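PDB 1RWZ: DNA polymerase sliding clamp from Archaeoglobus fulgidus, which serves as a homotrimeric sliding clamp that probably encircles DNA and tethers the replicative polymerase and other DNA-processing proteins to it. Local coordinates for residues 127-139 / 202-216. Sequence-based numbering, arbitrary orientation.
Sequences LPAKIVMDAGEFK and CKVAGSGDLLTIHLG
C202 sets its sulfur beside the F138 ring, with SG 3.5 Å from CD2, an oblique sulfur-aromatic contact. Its carbonyl and that of A205 are both taken by the extended K139 chain: NZ lies 3.0 Å from A205 O, nearly in line with that C=O, and 3.1 Å from C202 O, coming from above the carbonyl plane. In the type II turn G206–D209, G208 N donates to the syn lone pair of D134 OD1 (2.8 Å). The other oxygen, OD2, N-caps the helix, accepting from E137 N and weakly from G136 N. D209 O then receives A135 N at 2.8 Å.

From L210 the chain is a strand antiparallel to 129-134. L211, its CG anti to the backbone N (chi1 167°), lays CD2 over one face of F138, 3.6 Å from the ring centroid, in a CH-pi contact. T212 OG1 and CG2 run alongside V132 CG2, on the sheet face opposite L211 and I213. I213 pairs with I131 through two backbone bonds, and its CD1 meets F138 CE1 at 4.0 Å. Water 1 bridges H214 ND1, in its ring plane, to L127 O and A129 O. L215 makes the last hydrogen-bonded pair, with A129, and L127 CD2 packs on G216. These are inner strands, between 221-227 and 183-184, of a PCNA-type clamp's C-terminal domain; one leads directly into helix 135-146, whose D134 cap also grips the turn before its partner.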
# COMPACT_ATOMS: atom_id res chain seq x y z
N LEU A 127 2.92 -15.71 38.32
CA LEU A 127 1.58 -15.35 37.84
C LEU A 127 0.59 -16.51 37.81
O LEU A 127 0.88 -17.59 37.28
CB LEU A 127 1.69 -14.70 36.46
CG LEU A 127 2.64 -13.50 36.45
CD1 LEU A 127 2.66 -12.86 35.08
CD2 LEU A 127 2.20 -12.49 37.49
N PRO A 128 -0.61 -16.30 38.37
CA PRO A 128 -1.69 -17.28 38.45
C PRO A 128 -2.48 -17.62 37.19
O PRO A 128 -3.02 -18.72 37.08
CB PRO A 128 -2.59 -16.69 39.53
CG PRO A 128 -2.49 -15.23 39.27
CD PRO A 128 -0.99 -15.05 39.05
N ALA A 129 -2.56 -16.69 36.25
CA ALA A 129 -3.33 -16.93 35.02
C ALA A 129 -2.47 -17.20 33.80
O ALA A 129 -1.49 -16.49 33.55
CB ALA A 129 -4.25 -15.74 34.75
N LYS A 130 -2.84 -18.23 33.05
CA LYS A 130 -2.11 -18.59 31.83
C LYS A 130 -3.15 -18.74 30.73
O LYS A 130 -4.07 -19.55 30.83
CB LYS A 130 -1.37 -19.91 32.02
CG LYS A 130 -0.55 -20.31 30.80
CD LYS A 130 0.13 -21.65 30.99
CE LYS A 130 0.85 -22.08 29.73
NZ LYS A 130 1.47 -23.43 29.89
N ILE A 131 -2.98 -17.95 29.67
CA ILE A 131 -3.91 -17.95 28.55
C ILE A 131 -3.16 -18.17 27.25
O ILE A 131 -2.21 -17.45 26.95
CB ILE A 131 -4.66 -16.59 28.46
CG1 ILE A 131 -5.31 -16.25 29.80
CG2 ILE A 131 -5.71 -16.63 27.37
CD1 ILE A 131 -4.55 -15.20 30.60
N VAL A 132 -3.57 -19.17 26.47
CA VAL A 132 -2.93 -19.45 25.19
C VAL A 132 -3.95 -19.23 24.08
O VAL A 132 -5.05 -19.78 24.11
CB VAL A 132 -2.39 -20.90 25.13
CG1 VAL A 132 -1.67 -21.14 23.79
CG2 VAL A 132 -1.43 -21.15 26.28
N MET A 133 -3.59 -18.39 23.11
CA MET A 133 -4.48 -18.06 22.01
C MET A 133 -3.70 -17.73 20.75
O MET A 133 -2.47 -17.78 20.73
CB MET A 133 -5.34 -16.84 22.39
CG MET A 133 -4.52 -15.58 22.68
SD MET A 133 -5.52 -14.19 23.28
CE MET A 133 -6.52 -13.89 21.84
N ASP A 134 -4.42 -17.40 19.69
CA ASP A 134 -3.80 -17.03 18.43
C ASP A 134 -3.35 -15.58 18.55
O ASP A 134 -4.12 -14.73 18.98
CB ASP A 134 -4.80 -17.15 17.28
CG ASP A 134 -4.19 -16.79 15.95
OD1 ASP A 134 -3.52 -17.65 15.35
OD2 ASP A 134 -4.36 -15.63 15.51
N ALA A 135 -2.11 -15.30 18.17
CA ALA A 135 -1.56 -13.94 18.26
C ALA A 135 -2.31 -12.95 17.37
O ALA A 135 -2.42 -11.77 17.70
CB ALA A 135 -0.08 -13.95 17.91
N GLY A 136 -2.82 -13.44 16.24
CA GLY A 136 -3.55 -12.58 15.33
C GLY A 136 -4.85 -12.09 15.94
O GLY A 136 -5.26 -10.95 15.74
N GLU A 137 -5.51 -12.98 16.69
CA GLU A 137 -6.77 -12.65 17.34
C GLU A 137 -6.50 -11.60 18.43
O GLU A 137 -7.27 -10.66 18.60
CB GLU A 137 -7.38 -13.90 17.96
CG GLU A 137 -8.73 -13.69 18.61
CD GLU A 137 -9.83 -13.32 17.61
OE1 GLU A 137 -9.55 -13.27 16.39
OE2 GLU A 137 -10.96 -13.07 18.06
N PHE A 138 -5.40 -11.79 19.15
CA PHE A 138 -5.01 -10.86 20.21
C PHE A 138 -4.73 -9.50 19.58
O PHE A 138 -5.18 -8.46 20.08
CB PHE A 138 -3.74 -11.38 20.91
CG PHE A 138 -3.21 -10.46 21.98
CD1 PHE A 138 -3.83 -10.38 23.23
CD2 PHE A 138 -2.07 -9.70 21.75
CE1 PHE A 138 -3.31 -9.55 24.23
CE2 PHE A 138 -1.54 -8.86 22.74
CZ PHE A 138 -2.16 -8.79 23.98
N LYS A 139 -3.99 -9.51 18.48
CA LYS A 139 -3.63 -8.30 17.76
C LYS A 139 -4.88 -7.52 17.36
O LYS A 139 -4.91 -6.29 17.47
CB LYS A 139 -2.81 -8.67 16.52
CG LYS A 139 -2.27 -7.50 15.70
CD LYS A 139 -1.25 -7.99 14.69
CE LYS A 139 -0.66 -6.86 13.86
NZ LYS A 139 0.49 -7.33 13.04
N CYS A 202 2.57 -6.30 19.06
CA CYS A 202 1.88 -7.09 18.05
C CYS A 202 2.32 -6.88 16.60
O CYS A 202 1.93 -7.65 15.72
CB CYS A 202 0.37 -6.85 18.14
SG CYS A 202 -0.36 -7.45 19.68
N LYS A 203 3.15 -5.87 16.35
CA LYS A 203 3.60 -5.62 14.99
C LYS A 203 4.45 -6.74 14.38
O LYS A 203 4.56 -6.83 13.16
CB LYS A 203 4.35 -4.29 14.92
CG LYS A 203 3.42 -3.09 15.02
CD LYS A 203 4.18 -1.78 14.96
CE LYS A 203 3.20 -0.62 15.04
NZ LYS A 203 3.90 0.70 15.06
N VAL A 204 5.03 -7.59 15.22
CA VAL A 204 5.85 -8.69 14.71
C VAL A 204 5.09 -10.01 14.70
O VAL A 204 5.64 -11.05 14.33
CB VAL A 204 7.14 -8.88 15.55
CG1 VAL A 204 8.02 -7.64 15.44
CG2 VAL A 204 6.79 -9.17 17.00
N ALA A 205 3.82 -9.96 15.09
CA ALA A 205 2.99 -11.17 15.14
C ALA A 205 1.80 -11.13 14.19
O ALA A 205 1.40 -10.06 13.72
CB ALA A 205 2.50 -11.41 16.57
N GLY A 206 1.23 -12.29 13.93
CA GLY A 206 0.08 -12.36 13.04
C GLY A 206 -0.70 -13.64 13.23
O GLY A 206 -0.37 -14.46 14.09
N SER A 207 -1.75 -13.82 12.43
CA SER A 207 -2.56 -15.02 12.51
C SER A 207 -1.65 -16.21 12.33
O SER A 207 -0.75 -16.18 11.49
CB SER A 207 -3.64 -15.02 11.42
OG SER A 207 -4.53 -13.94 11.60
N GLY A 208 -1.86 -17.26 13.12
CA GLY A 208 -1.02 -18.44 12.98
C GLY A 208 0.11 -18.51 13.99
O GLY A 208 0.70 -19.58 14.18
N ASP A 209 0.44 -17.39 14.61
CA ASP A 209 1.50 -17.37 15.62
C ASP A 209 0.85 -17.63 16.97
O ASP A 209 -0.28 -17.20 17.22
CB ASP A 209 2.21 -16.01 15.65
CG ASP A 209 3.02 -15.74 14.38
OD1 ASP A 209 3.71 -16.67 13.91
OD2 ASP A 209 2.97 -14.61 13.87
N LEU A 210 1.54 -18.35 17.85
CA LEU A 210 0.98 -18.66 19.16
C LEU A 210 1.35 -17.58 20.17
O LEU A 210 2.45 -17.03 20.13
CB LEU A 210 1.51 -20.01 19.66
CG LEU A 210 0.75 -20.64 20.84
CD1 LEU A 210 -0.62 -21.12 20.35
CD2 LEU A 210 1.55 -21.81 21.41
N LEU A 211 0.41 -17.28 21.06
CA LEU A 211 0.66 -16.30 22.12
C LEU A 211 0.25 -16.91 23.44
O LEU A 211 -0.86 -17.42 23.57
CB LEU A 211 -0.14 -15.02 21.89
CG LEU A 211 -0.18 -14.06 23.09
CD1 LEU A 211 1.24 -13.58 23.44
CD2 LEU A 211 -1.08 -12.90 22.78
N THR A 212 1.15 -16.87 24.41
CA THR A 212 0.86 -17.38 25.74
C THR A 212 0.96 -16.16 26.65
O THR A 212 2.01 -15.51 26.70
CB THR A 212 1.89 -18.42 26.20
OG1 THR A 212 1.83 -19.56 25.33
CG2 THR A 212 1.60 -18.87 27.64
N ILE A 213 -0.12 -15.87 27.34
CA ILE A 213 -0.16 -14.73 28.25
C ILE A 213 -0.07 -15.22 29.69
O ILE A 213 -0.82 -16.11 30.08
CB ILE A 213 -1.48 -13.94 28.11
CG1 ILE A 213 -1.68 -13.51 26.65
CG2 ILE A 213 -1.47 -12.74 29.05
CD1 ILE A 213 -3.05 -12.90 26.38
N HIS A 214 0.85 -14.64 30.46
CA HIS A 214 0.99 -14.97 31.88
C HIS A 214 0.52 -13.69 32.56
O HIS A 214 1.12 -12.63 32.39
CB HIS A 214 2.45 -15.28 32.21
CG HIS A 214 2.98 -16.49 31.51
ND1 HIS A 214 2.72 -17.77 31.93
CD2 HIS A 214 3.73 -16.60 30.38
CE1 HIS A 214 3.29 -18.63 31.10
NE2 HIS A 214 3.90 -17.95 30.15
N LEU A 215 -0.56 -13.79 33.33
CA LEU A 215 -1.16 -12.62 33.96
C LEU A 215 -1.38 -12.70 35.46
O LEU A 215 -1.79 -13.73 35.99
CB LEU A 215 -2.50 -12.34 33.27
CG LEU A 215 -3.37 -11.15 33.66
CD1 LEU A 215 -2.72 -9.85 33.20
CD2 LEU A 215 -4.74 -11.29 33.00
N GLY A 216 -1.14 -11.57 36.13
CA GLY A 216 -1.35 -11.48 37.57
C GLY A 216 -2.16 -10.23 37.86
O GLY A 216 -2.75 -9.64 36.95
O HOH W 1 1.03 -18.14 34.22
O HOH W 2 -6.25 -15.14 13.70
O HOH W 3 2.76 -5.72 11.60